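Local coordinates for protein thymidylate kinase (Ehrlichia chaffeensis, PDB 3LD9) that probably phosphorylates dTMP to dTDP with ATP as the phosphate donor, a step shared by the de novo and salvage routes to dTTP, at residues I24-I29 with I148-D153; L40-L45 with I109-R114; E84-I89 with D135-L140; I120-Y125 with D181-I186. All blocks are in the same frame, centred on the assembly; numbering follows the deposited sequence.

Interaction 1: I24-I29 with I148-D153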
# COMPACT_ATOMS: atom_id res chain seq x y z
N ILE A 24 -2.51 -12.22 -19.58
CA ILE A 24 -3.82 -12.47 -20.19
C ILE A 24 -4.80 -11.48 -19.57
O ILE A 24 -4.80 -11.32 -18.34
CB ILE A 24 -4.30 -13.91 -19.89
CG1 ILE A 24 -3.33 -14.94 -20.49
CG2 ILE A 24 -5.71 -14.09 -20.35
CD1 ILE A 24 -3.53 -16.36 -19.99
N THR A 25 -5.57 -10.80 -20.41
CA THR A 25 -6.65 -9.92 -19.94
C THR A 25 -8.01 -10.38 -20.44
O THR A 25 -8.08 -11.01 -21.48
CB THR A 25 -6.42 -8.42 -20.32
OG1 THR A 25 -6.60 -8.22 -21.73
CG2 THR A 25 -5.01 -7.98 -19.87
N PHE A 26 -9.04 -10.11 -19.63
CA PHE A 26 -10.43 -10.30 -19.96
C PHE A 26 -11.11 -8.95 -20.08
O PHE A 26 -10.96 -8.08 -19.20
CB PHE A 26 -11.12 -11.19 -18.92
CG PHE A 26 -10.84 -12.67 -19.12
CD1 PHE A 26 -11.64 -13.43 -19.97
CD2 PHE A 26 -9.78 -13.28 -18.48
CE1 PHE A 26 -11.39 -14.80 -20.15
CE2 PHE A 26 -9.51 -14.62 -18.66
CZ PHE A 26 -10.31 -15.40 -19.50
N GLU A 27 -11.83 -8.77 -21.19
CA GLU A 27 -12.47 -7.51 -21.54
C GLU A 27 -13.85 -7.75 -22.08
O GLU A 27 -14.24 -8.89 -22.41
CB GLU A 27 -11.67 -6.76 -22.59
CG GLU A 27 -10.31 -6.31 -22.13
CD GLU A 27 -10.35 -5.09 -21.18
OE1 GLU A 27 -11.46 -4.61 -20.79
OE2 GLU A 27 -9.25 -4.61 -20.86
N GLY A 28 -14.60 -6.65 -22.13
CA GLY A 28 -15.98 -6.64 -22.64
C GLY A 28 -16.88 -5.83 -21.74
O GLY A 28 -16.46 -5.38 -20.66
N ILE A 29 -18.12 -5.62 -22.18
CA ILE A 29 -19.08 -4.77 -21.46
C ILE A 29 -19.46 -5.47 -20.15
O ILE A 29 -19.27 -6.66 -20.02
CB ILE A 29 -20.34 -4.41 -22.32
N ILE A 148 -2.43 -11.98 -24.70
CA ILE A 148 -3.70 -12.49 -25.21
C ILE A 148 -4.79 -11.77 -24.46
O ILE A 148 -4.73 -11.68 -23.25
CB ILE A 148 -3.88 -14.02 -24.93
CG1 ILE A 148 -2.80 -14.84 -25.64
CG2 ILE A 148 -5.26 -14.50 -25.39
CD1 ILE A 148 -2.80 -16.34 -25.27
N THR A 149 -5.78 -11.26 -25.18
CA THR A 149 -6.93 -10.57 -24.59
C THR A 149 -8.22 -11.21 -25.09
O THR A 149 -8.46 -11.27 -26.29
CB THR A 149 -6.93 -9.08 -24.98
OG1 THR A 149 -5.81 -8.45 -24.37
CG2 THR A 149 -8.21 -8.36 -24.54
N PHE A 150 -9.03 -11.71 -24.17
CA PHE A 150 -10.34 -12.27 -24.50
C PHE A 150 -11.41 -11.22 -24.34
O PHE A 150 -11.65 -10.73 -23.22
CB PHE A 150 -10.64 -13.45 -23.58
CG PHE A 150 -9.69 -14.59 -23.74
CD1 PHE A 150 -9.78 -15.41 -24.83
CD2 PHE A 150 -8.70 -14.82 -22.82
CE1 PHE A 150 -8.92 -16.45 -24.98
CE2 PHE A 150 -7.81 -15.88 -22.98
CZ PHE A 150 -7.93 -16.69 -24.05
N ILE A 151 -12.05 -10.85 -25.45
CA ILE A 151 -13.17 -9.92 -25.41
C ILE A 151 -14.43 -10.77 -25.45
O ILE A 151 -14.77 -11.36 -26.48
CB ILE A 151 -13.10 -8.91 -26.59
CG1 ILE A 151 -11.89 -7.97 -26.42
CG2 ILE A 151 -14.37 -8.08 -26.70
CD1 ILE A 151 -11.44 -7.31 -27.70
N ILE A 152 -15.14 -10.85 -24.32
CA ILE A 152 -16.35 -11.68 -24.24
C ILE A 152 -17.61 -10.98 -24.82
O ILE A 152 -18.11 -10.00 -24.25
CB ILE A 152 -16.63 -12.09 -22.77
CG1 ILE A 152 -15.38 -12.70 -22.11
CG2 ILE A 152 -17.74 -13.09 -22.70
CD1 ILE A 152 -14.78 -13.82 -22.88
N ASP A 153 -18.15 -11.48 -25.93
CA ASP A 153 -19.22 -10.80 -26.65
C ASP A 153 -20.62 -11.31 -26.30
O ASP A 153 -20.97 -12.45 -26.62
CB ASP A 153 -19.01 -11.00 -28.16
CG ASP A 153 -19.82 -10.05 -29.01
OD1 ASP A 153 -20.26 -8.99 -28.51
OD2 ASP A 153 -19.99 -10.34 -30.20
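Strands I24-E27 and I148-D153 run parallel, pairing I24 with I148 through E27 with I151, and T25 and E27 each use both N-H and C=O in the ladder, from T25 N on I148 O (3.1 Å) to I152 N on E27 O. I24 and F26 bond instead to the strand on the other side, V110 and C112 among their partners. T25 OG1, set between its own backbone N and carbonyl carbon (chi1 71°), accepts a bond from T149 OG1 (2.8 Å). Threonine suits position 149 because its hydroxyl can donate to T25 and accept from R193 NH1 at the same time, pairing a buried polar atom on both counts. On the opposite sheet face F150 CD2 lies 3.7 Å from F26 CZ, over the rim of the F26 ring. The planes are 26° apart and offset, and contact is made at the rims rather than face on face. I24 CG2 meets the edge of F150 at CE2 (3.8 Å), and helices 34-49 and 208-220 cover this apolar face of the sheet. G28 has a backbone shape (phi 136°) that calls for glycine, and it begins the predicted ATP-binding loop. A central parallel strand leading into a predicted Walker A loop is characteristic of P-loop NTPases; the strand order 2-3-1-4-5 fits the nucleoside monophosphate kinase branch.

Interaction 2: L40-L45 with I109-R114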
# COMPACT_ATOMS: atom_id res chain seq x y z
N LEU A 40 -12.44 -18.71 -13.77
CA LEU A 40 -12.40 -20.07 -14.31
C LEU A 40 -11.05 -20.38 -14.95
O LEU A 40 -10.50 -21.44 -14.73
CB LEU A 40 -13.53 -20.29 -15.32
CG LEU A 40 -14.95 -20.28 -14.77
CD1 LEU A 40 -15.95 -20.35 -15.92
CD2 LEU A 40 -15.17 -21.45 -13.82
N LEU A 41 -10.53 -19.45 -15.75
CA LEU A 41 -9.22 -19.66 -16.35
C LEU A 41 -8.12 -19.73 -15.27
O LEU A 41 -7.17 -20.52 -15.41
CB LEU A 41 -8.90 -18.56 -17.36
CG LEU A 41 -7.60 -18.77 -18.14
CD1 LEU A 41 -7.70 -20.09 -18.95
CD2 LEU A 41 -7.25 -17.54 -19.05
N ALA A 42 -8.24 -18.90 -14.22
CA ALA A 42 -7.28 -18.92 -13.10
C ALA A 42 -7.23 -20.30 -12.43
O ALA A 42 -6.17 -20.82 -12.11
CB ALA A 42 -7.61 -17.85 -12.07
N GLU A 43 -8.39 -20.90 -12.23
CA GLU A 43 -8.47 -22.24 -11.67
C GLU A 43 -7.85 -23.23 -12.65
O GLU A 43 -7.01 -24.05 -12.28
CB GLU A 43 -9.91 -22.62 -11.41
CG GLU A 43 -10.54 -21.83 -10.30
CD GLU A 43 -12.05 -22.02 -10.22
OE1 GLU A 43 -12.75 -21.10 -9.71
OE2 GLU A 43 -12.54 -23.08 -10.69
N TYR A 44 -8.27 -23.15 -13.90
CA TYR A 44 -7.76 -24.05 -14.94
C TYR A 44 -6.21 -24.03 -15.04
O TYR A 44 -5.55 -25.09 -15.07
CB TYR A 44 -8.41 -23.72 -16.30
CG TYR A 44 -7.92 -24.61 -17.40
CD1 TYR A 44 -8.27 -25.96 -17.44
CD2 TYR A 44 -7.06 -24.13 -18.38
CE1 TYR A 44 -7.78 -26.78 -18.42
CE2 TYR A 44 -6.57 -24.94 -19.35
CZ TYR A 44 -6.94 -26.27 -19.38
OH TYR A 44 -6.44 -27.07 -20.38
N LEU A 45 -5.63 -22.83 -15.09
CA LEU A 45 -4.18 -22.69 -15.20
C LEU A 45 -3.44 -22.98 -13.88
O LEU A 45 -2.30 -23.46 -13.91
CB LEU A 45 -3.83 -21.31 -15.77
CG LEU A 45 -4.31 -21.06 -17.20
CD1 LEU A 45 -3.93 -19.66 -17.70
CD2 LEU A 45 -3.78 -22.13 -18.18
N ILE A 109 2.21 -16.40 -14.72
CA ILE A 109 1.06 -16.06 -15.54
C ILE A 109 0.19 -15.03 -14.77
O ILE A 109 -0.21 -15.26 -13.61
CB ILE A 109 0.20 -17.33 -15.83
CG1 ILE A 109 0.99 -18.38 -16.65
CG2 ILE A 109 -1.11 -16.99 -16.54
CD1 ILE A 109 0.52 -19.85 -16.38
N VAL A 110 -0.09 -13.90 -15.41
CA VAL A 110 -0.99 -12.90 -14.84
C VAL A 110 -2.30 -12.88 -15.63
O VAL A 110 -2.28 -12.77 -16.85
CB VAL A 110 -0.35 -11.49 -14.86
CG1 VAL A 110 -1.37 -10.41 -14.45
CG2 VAL A 110 0.94 -11.44 -14.00
N ILE A 111 -3.42 -12.96 -14.92
CA ILE A 111 -4.74 -12.80 -15.52
C ILE A 111 -5.38 -11.54 -14.92
O ILE A 111 -5.61 -11.49 -13.72
CB ILE A 111 -5.64 -14.05 -15.24
CG1 ILE A 111 -4.98 -15.32 -15.78
CG2 ILE A 111 -7.03 -13.88 -15.87
CD1 ILE A 111 -5.58 -16.66 -15.25
N CYS A 112 -5.67 -10.54 -15.74
CA CYS A 112 -6.29 -9.33 -15.28
C CYS A 112 -7.68 -9.14 -15.83
O CYS A 112 -7.86 -9.08 -17.05
CB CYS A 112 -5.45 -8.09 -15.66
SG CYS A 112 -6.02 -6.61 -14.78
N ASP A 113 -8.64 -9.03 -14.92
CA ASP A 113 -10.05 -8.77 -15.21
C ASP A 113 -10.26 -7.25 -15.38
O ASP A 113 -10.25 -6.51 -14.39
CB ASP A 113 -10.90 -9.36 -14.05
CG ASP A 113 -12.39 -8.98 -14.11
OD1 ASP A 113 -12.90 -8.44 -15.13
OD2 ASP A 113 -13.08 -9.26 -13.08
N ARG A 114 -10.41 -6.82 -16.63
CA ARG A 114 -10.44 -5.40 -17.08
C ARG A 114 -9.04 -4.77 -17.12
O ARG A 114 -8.28 -4.88 -16.19
CB ARG A 114 -11.40 -4.47 -16.26
CG ARG A 114 -12.90 -4.88 -16.17
CD ARG A 114 -13.80 -3.61 -15.75
NE ARG A 114 -15.26 -3.75 -15.97
CZ ARG A 114 -15.93 -3.56 -17.16
NH1 ARG A 114 -15.27 -3.25 -18.30
NH2 ARG A 114 -17.26 -3.73 -17.22
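I111 and I109 on the strand meet L41, A42 and L45 on the helix, and everything that passes between the two segments is apolar packing. The methyl CD1 of I111 is the point of the wedge. It comes to 3.6 Å from A42 CA, 4.0 Å from A42 CB and 4.1 Å from L41 CG, while L45 CD1 lies 4.2 Å from the same I111 CD1. With CG1 anti to the carbonyl carbon (chi1 -58°) and the rest of its chain extended, I111 carries this methyl straight out to the helix. Alanine suits the helix position because its small side chain lets the isoleucine tip reach the backbone, and the CA atoms of A42 and I111 are 7.1 Å apart. One turn on, L45 CD1 touches I109 CG2 at 4.1 Å, the two side chains crossing at about a right angle. Isoleucines, branched at CB, are well suited to a strand, and the leucines give the helix longer, flexible reach; L41 and L45 also rest on I24 of the neighbouring strand.

Polar interactions lie beyond the helix contact, at the strand's C-terminal end. D113 forms a salt bridge with K34 and a hydrogen bond with T35, both of the predicted ATP site.

The helix runs antiparallel to the strand (168°) and joins strands 22-27 and 54-58 by passing over 109-113, which lies between them. This is a beta-alpha-beta crossover of the P-loop kinase fold, and D113-R114 is consistent with the DR motif of thymidylate kinases.

Interaction 3: E84-I89 with D135-L140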
# COMPACT_ATOMS: atom_id res chain seq x y z
N GLU A 84 -12.14 11.00 -14.26
CA GLU A 84 -12.31 9.58 -13.99
C GLU A 84 -11.28 8.77 -14.78
O GLU A 84 -10.66 7.85 -14.25
CB GLU A 84 -13.73 9.11 -14.31
CG GLU A 84 -13.99 7.60 -14.09
CD GLU A 84 -15.39 7.17 -14.54
OE1 GLU A 84 -15.99 7.86 -15.34
OE2 GLU A 84 -15.87 6.11 -14.11
N LEU A 85 -11.09 9.12 -16.04
CA LEU A 85 -10.05 8.50 -16.85
C LEU A 85 -8.68 8.60 -16.14
O LEU A 85 -7.96 7.62 -16.03
CB LEU A 85 -9.98 9.18 -18.22
CG LEU A 85 -8.73 8.94 -19.05
CD1 LEU A 85 -8.62 7.47 -19.41
CD2 LEU A 85 -8.81 9.78 -20.31
N LEU A 86 -8.34 9.79 -15.66
CA LEU A 86 -7.02 9.98 -15.08
C LEU A 86 -6.89 9.20 -13.77
O LEU A 86 -5.80 8.68 -13.47
CB LEU A 86 -6.71 11.47 -14.90
CG LEU A 86 -6.49 12.16 -16.28
CD1 LEU A 86 -6.82 13.64 -16.21
CD2 LEU A 86 -5.09 11.93 -16.87
N PHE A 87 -7.97 9.08 -13.00
CA PHE A 87 -7.87 8.25 -11.79
C PHE A 87 -7.56 6.82 -12.20
O PHE A 87 -6.67 6.19 -11.61
CB PHE A 87 -9.12 8.28 -10.91
CG PHE A 87 -9.20 9.45 -10.00
CD1 PHE A 87 -8.32 9.60 -8.96
CD2 PHE A 87 -10.21 10.39 -10.16
CE1 PHE A 87 -8.42 10.71 -8.09
CE2 PHE A 87 -10.31 11.48 -9.35
CZ PHE A 87 -9.41 11.65 -8.31
N PHE A 88 -8.24 6.33 -13.23
CA PHE A 88 -8.01 4.94 -13.69
C PHE A 88 -6.60 4.73 -14.23
O PHE A 88 -6.06 3.64 -14.11
CB PHE A 88 -9.00 4.48 -14.77
CG PHE A 88 -10.43 4.37 -14.32
CD1 PHE A 88 -10.78 4.21 -13.00
CD2 PHE A 88 -11.45 4.40 -15.29
CE1 PHE A 88 -12.11 4.12 -12.62
CE2 PHE A 88 -12.78 4.28 -14.94
CZ PHE A 88 -13.12 4.15 -13.59
N ILE A 89 -6.04 5.75 -14.86
CA ILE A 89 -4.69 5.66 -15.43
C ILE A 89 -3.66 5.68 -14.27
O ILE A 89 -2.73 4.87 -14.25
CB ILE A 89 -4.47 6.75 -16.49
CG1 ILE A 89 -5.39 6.51 -17.70
CG2 ILE A 89 -3.03 6.79 -16.93
CD1 ILE A 89 -4.99 5.29 -18.59
N ASP A 135 -4.75 6.03 -25.69
CA ASP A 135 -3.60 5.21 -26.08
C ASP A 135 -2.27 5.72 -25.49
O ASP A 135 -1.46 4.93 -24.98
CB ASP A 135 -3.48 5.12 -27.61
CG ASP A 135 -4.47 4.16 -28.23
OD1 ASP A 135 -4.69 4.30 -29.45
OD2 ASP A 135 -5.01 3.26 -27.52
N GLN A 136 -2.07 7.03 -25.57
CA GLN A 136 -0.85 7.65 -25.06
C GLN A 136 -0.73 7.47 -23.53
O GLN A 136 0.34 7.18 -23.04
CB GLN A 136 -0.78 9.15 -25.40
CG GLN A 136 -0.57 9.50 -26.88
CD GLN A 136 -0.66 11.01 -27.12
OE1 GLN A 136 -0.69 11.80 -26.17
NE2 GLN A 136 -0.69 11.41 -28.39
N LEU A 137 -1.83 7.68 -22.81
CA LEU A 137 -1.85 7.56 -21.37
C LEU A 137 -1.55 6.13 -20.93
O LEU A 137 -0.74 5.91 -20.04
CB LEU A 137 -3.20 8.01 -20.83
CG LEU A 137 -3.43 9.53 -20.83
CD1 LEU A 137 -4.88 9.88 -20.43
CD2 LEU A 137 -2.43 10.22 -19.95
N ASN A 138 -2.17 5.16 -21.60
CA ASN A 138 -1.86 3.76 -21.38
C ASN A 138 -0.40 3.43 -21.67
O ASN A 138 0.24 2.76 -20.86
CB ASN A 138 -2.78 2.85 -22.21
CG ASN A 138 -4.17 2.71 -21.61
OD1 ASN A 138 -4.36 2.84 -20.40
ND2 ASN A 138 -5.15 2.44 -22.47
N ASP A 139 0.15 3.90 -22.80
CA ASP A 139 1.55 3.58 -23.09
C ASP A 139 2.50 4.30 -22.14
O ASP A 139 3.63 3.86 -21.96
CB ASP A 139 1.97 3.92 -24.52
CG ASP A 139 3.32 3.26 -24.90
OD1 ASP A 139 4.16 3.95 -25.48
OD2 ASP A 139 3.55 2.06 -24.57
N LEU A 140 2.05 5.42 -21.59
CA LEU A 140 2.82 6.14 -20.62
C LEU A 140 2.96 5.28 -19.37
O LEU A 140 4.01 5.29 -18.76
CB LEU A 140 2.14 7.48 -20.26
CG LEU A 140 2.84 8.36 -19.22
CD1 LEU A 140 4.13 9.00 -19.81
CD2 LEU A 140 1.89 9.41 -18.73
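L137 has its CG anti to the carbonyl carbon and an extended chain beyond (chi2 173°), which thrusts CD1 at helix 84-89, whereas I89 bends at its second torsion (chi2 -71°) and brings CD1 back across L137 and N138. L137 CD1 therefore reaches two leucines at once, 3.9 Å from L85 CD2 and 4.1 Å from L86 CD2. Nearer the backbone, L137 CB is met by I89 CD1 at 4.0 Å, with the two side chains crossing at about a right angle. Leucine suits the place because its branched end can touch both L85 and L86 across segment axes 10.8 Å apart.

The two helices run in nearly the same direction, 22° from parallel, and helix 81-105, which flanks the parallel sheet of this kinase at strand 109-113, is joined here to helix 131-141. The same region borders a second copy of the protein: L86 packs on A90 of the second subunit, and L140 on its L133, so the pair also helps to form a subunit interface.

I89 CD1 approaches N138 OD1 to 3.1 Å, a close carbon-oxygen contact. The asparagine oxygen has its polar partner in R92, one turn beyond I89 on helix 81-105, which satisfies a buried carbonyl and adds a hydrogen bond between the same two helices. Helix 116-126 also packs on L85, through T119 and Q123.

Interaction 4: I120-Y125 with D181-I186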
# COMPACT_ATOMS: atom_id res chain seq x y z
N ILE A 120 -10.47 2.39 -23.35
CA ILE A 120 -10.83 2.88 -24.70
C ILE A 120 -12.33 2.77 -24.96
O ILE A 120 -12.98 3.71 -25.45
CB ILE A 120 -10.06 2.10 -25.82
CG1 ILE A 120 -8.59 2.56 -25.86
CG2 ILE A 120 -10.73 2.28 -27.15
CD1 ILE A 120 -8.41 3.89 -26.62
N ALA A 121 -12.89 1.61 -24.64
CA ALA A 121 -14.31 1.39 -24.89
C ALA A 121 -15.21 2.30 -24.04
O ALA A 121 -16.14 2.90 -24.54
CB ALA A 121 -14.68 -0.12 -24.69
N TYR A 122 -14.93 2.40 -22.74
CA TYR A 122 -15.77 3.20 -21.87
C TYR A 122 -15.43 4.68 -21.92
O TYR A 122 -16.32 5.51 -22.17
CB TYR A 122 -15.73 2.68 -20.44
CG TYR A 122 -16.61 1.47 -20.24
CD1 TYR A 122 -16.14 0.17 -20.47
CD2 TYR A 122 -17.94 1.63 -19.88
CE1 TYR A 122 -16.97 -0.93 -20.29
CE2 TYR A 122 -18.77 0.55 -19.72
CZ TYR A 122 -18.29 -0.72 -19.91
OH TYR A 122 -19.19 -1.77 -19.75
N GLN A 123 -14.17 5.05 -21.67
CA GLN A 123 -13.82 6.48 -21.60
C GLN A 123 -13.78 7.13 -22.99
O GLN A 123 -14.09 8.32 -23.13
CB GLN A 123 -12.47 6.70 -20.89
CG GLN A 123 -12.54 6.69 -19.34
CD GLN A 123 -13.26 5.47 -18.80
OE1 GLN A 123 -12.72 4.38 -18.85
NE2 GLN A 123 -14.48 5.65 -18.30
N GLY A 124 -13.39 6.35 -23.99
CA GLY A 124 -13.25 6.86 -25.34
C GLY A 124 -14.54 6.83 -26.16
O GLY A 124 -15.11 7.85 -26.48
N TYR A 125 -15.02 5.64 -26.47
CA TYR A 125 -16.26 5.52 -27.25
C TYR A 125 -17.46 5.95 -26.43
O TYR A 125 -18.26 6.76 -26.88
CB TYR A 125 -16.44 4.10 -27.77
CG TYR A 125 -15.60 3.79 -28.98
CD1 TYR A 125 -14.23 3.61 -28.88
CD2 TYR A 125 -16.19 3.64 -30.23
CE1 TYR A 125 -13.45 3.29 -30.02
CE2 TYR A 125 -15.43 3.33 -31.37
CZ TYR A 125 -14.06 3.16 -31.25
OH TYR A 125 -13.32 2.85 -32.36
N ASP A 181 -19.37 -1.02 -29.80
CA ASP A 181 -18.61 -0.68 -31.00
C ASP A 181 -17.13 -0.53 -30.70
O ASP A 181 -16.30 -0.99 -31.47
CB ASP A 181 -19.12 0.62 -31.62
CG ASP A 181 -20.43 0.44 -32.38
OD1 ASP A 181 -20.78 -0.70 -32.79
OD2 ASP A 181 -21.10 1.48 -32.54
N GLY A 182 -16.80 0.12 -29.60
CA GLY A 182 -15.40 0.27 -29.17
C GLY A 182 -14.64 -1.05 -29.01
O GLY A 182 -13.55 -1.23 -29.53
N PHE A 183 -15.25 -2.00 -28.33
CA PHE A 183 -14.65 -3.32 -28.23
C PHE A 183 -14.43 -4.00 -29.59
O PHE A 183 -13.41 -4.65 -29.79
CB PHE A 183 -15.46 -4.22 -27.30
CG PHE A 183 -15.31 -3.87 -25.84
CD1 PHE A 183 -14.05 -3.86 -25.25
CD2 PHE A 183 -16.41 -3.58 -25.06
CE1 PHE A 183 -13.90 -3.54 -23.93
CE2 PHE A 183 -16.26 -3.26 -23.73
CZ PHE A 183 -15.00 -3.26 -23.15
N TYR A 184 -15.35 -3.83 -30.53
CA TYR A 184 -15.19 -4.45 -31.85
C TYR A 184 -14.05 -3.80 -32.64
O TYR A 184 -13.24 -4.51 -33.25
CB TYR A 184 -16.48 -4.38 -32.67
CG TYR A 184 -17.58 -5.32 -32.22
CD1 TYR A 184 -17.31 -6.50 -31.51
CD2 TYR A 184 -18.90 -5.05 -32.55
CE1 TYR A 184 -18.35 -7.36 -31.12
CE2 TYR A 184 -19.93 -5.90 -32.17
CZ TYR A 184 -19.66 -7.04 -31.46
OH TYR A 184 -20.70 -7.85 -31.08
N ASP A 185 -13.99 -2.47 -32.62
CA ASP A 185 -12.89 -1.76 -33.28
C ASP A 185 -11.53 -2.12 -32.69
O ASP A 185 -10.57 -2.25 -33.44
CB ASP A 185 -13.09 -0.24 -33.21
CG ASP A 185 -14.22 0.23 -34.07
OD1 ASP A 185 -14.68 -0.55 -34.93
OD2 ASP A 185 -14.64 1.38 -33.90
N ILE A 186 -11.45 -2.28 -31.38
CA ILE A 186 -10.18 -2.70 -30.75
C ILE A 186 -9.78 -4.10 -31.28
O ILE A 186 -8.60 -4.34 -31.59
CB ILE A 186 -10.27 -2.71 -29.21
CG1 ILE A 186 -10.47 -1.30 -28.67
CG2 ILE A 186 -8.99 -3.36 -28.56
CD1 ILE A 186 -10.82 -1.28 -27.22
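Y125 and D185 supply the hydrogen bond of this contact. The phenol OH donates to D185 OD2 over a short 2.5 Å, using the anti lone pair of that oxygen, with ring and carboxylate planes 57° apart. The bond sits at the exposed margin, where an aspartate can also meet solvent.

Two CH-pi contacts carry the centre, where the helices cross at 116°. G182 CA stands 3.4 Å from the centroid of the Y125 ring, almost directly above it, and A121 CB stands 3.5 Å from the centroid of the F183 ring. F183 starts out away from the other helix, but its CG lies beside the backbone N (chi1 -73°), and the ring swings back beneath the alanine methyl. Small residues suit this place because the CA atoms of A121 and G182 are 4.6 Å apart, and a CB on G182 would be tight against Y125 CG and A121 CA.

Plain apolar packing flanks these rings. I120 CG2 meets I186 CD1 at 3.6 Å, and Y122 CE1 comes to the edge of F183 near CZ (4.2 Å). F183 also packs on G28 of the predicted ATP-binding loop, and the phenol of Y122 bonds to the amide of D30 in the same loop.

Within helix 120-125 a wider pi-type turn, with Y125 N bonded to I120 O (3.0 Å), is consistent with the placing of Y125 against helix 173-189. Small residues thus let rings lie flat against the opposing helix, while the tyrosine-aspartate bond would fix the Y125 ring at its outer end.

Interactions 1, 2 and 3 are buried, while interaction 4 runs from a buried side to an exposed carboxylate. Interactions 1 and 2 share one sheet: strand 22-27 lies between strands 148-153 and 109-113, and I24 bonds V110 and C112 across to interaction 2. Strand pairing makes interaction 1 rich in backbone hydrogen bonds, whereas interaction 2, a helix laid on the sheet, relies on aliphatic contact alone. Interactions 3 and 4 both join helices, one nearly parallel and aliphatic, the other steeply crossed and aromatic; Q123 packs on L85 between them. Interaction 4 returns to interaction 1 through Y184 with D153 and F183 against G28, and interaction 3 alone borders another subunit.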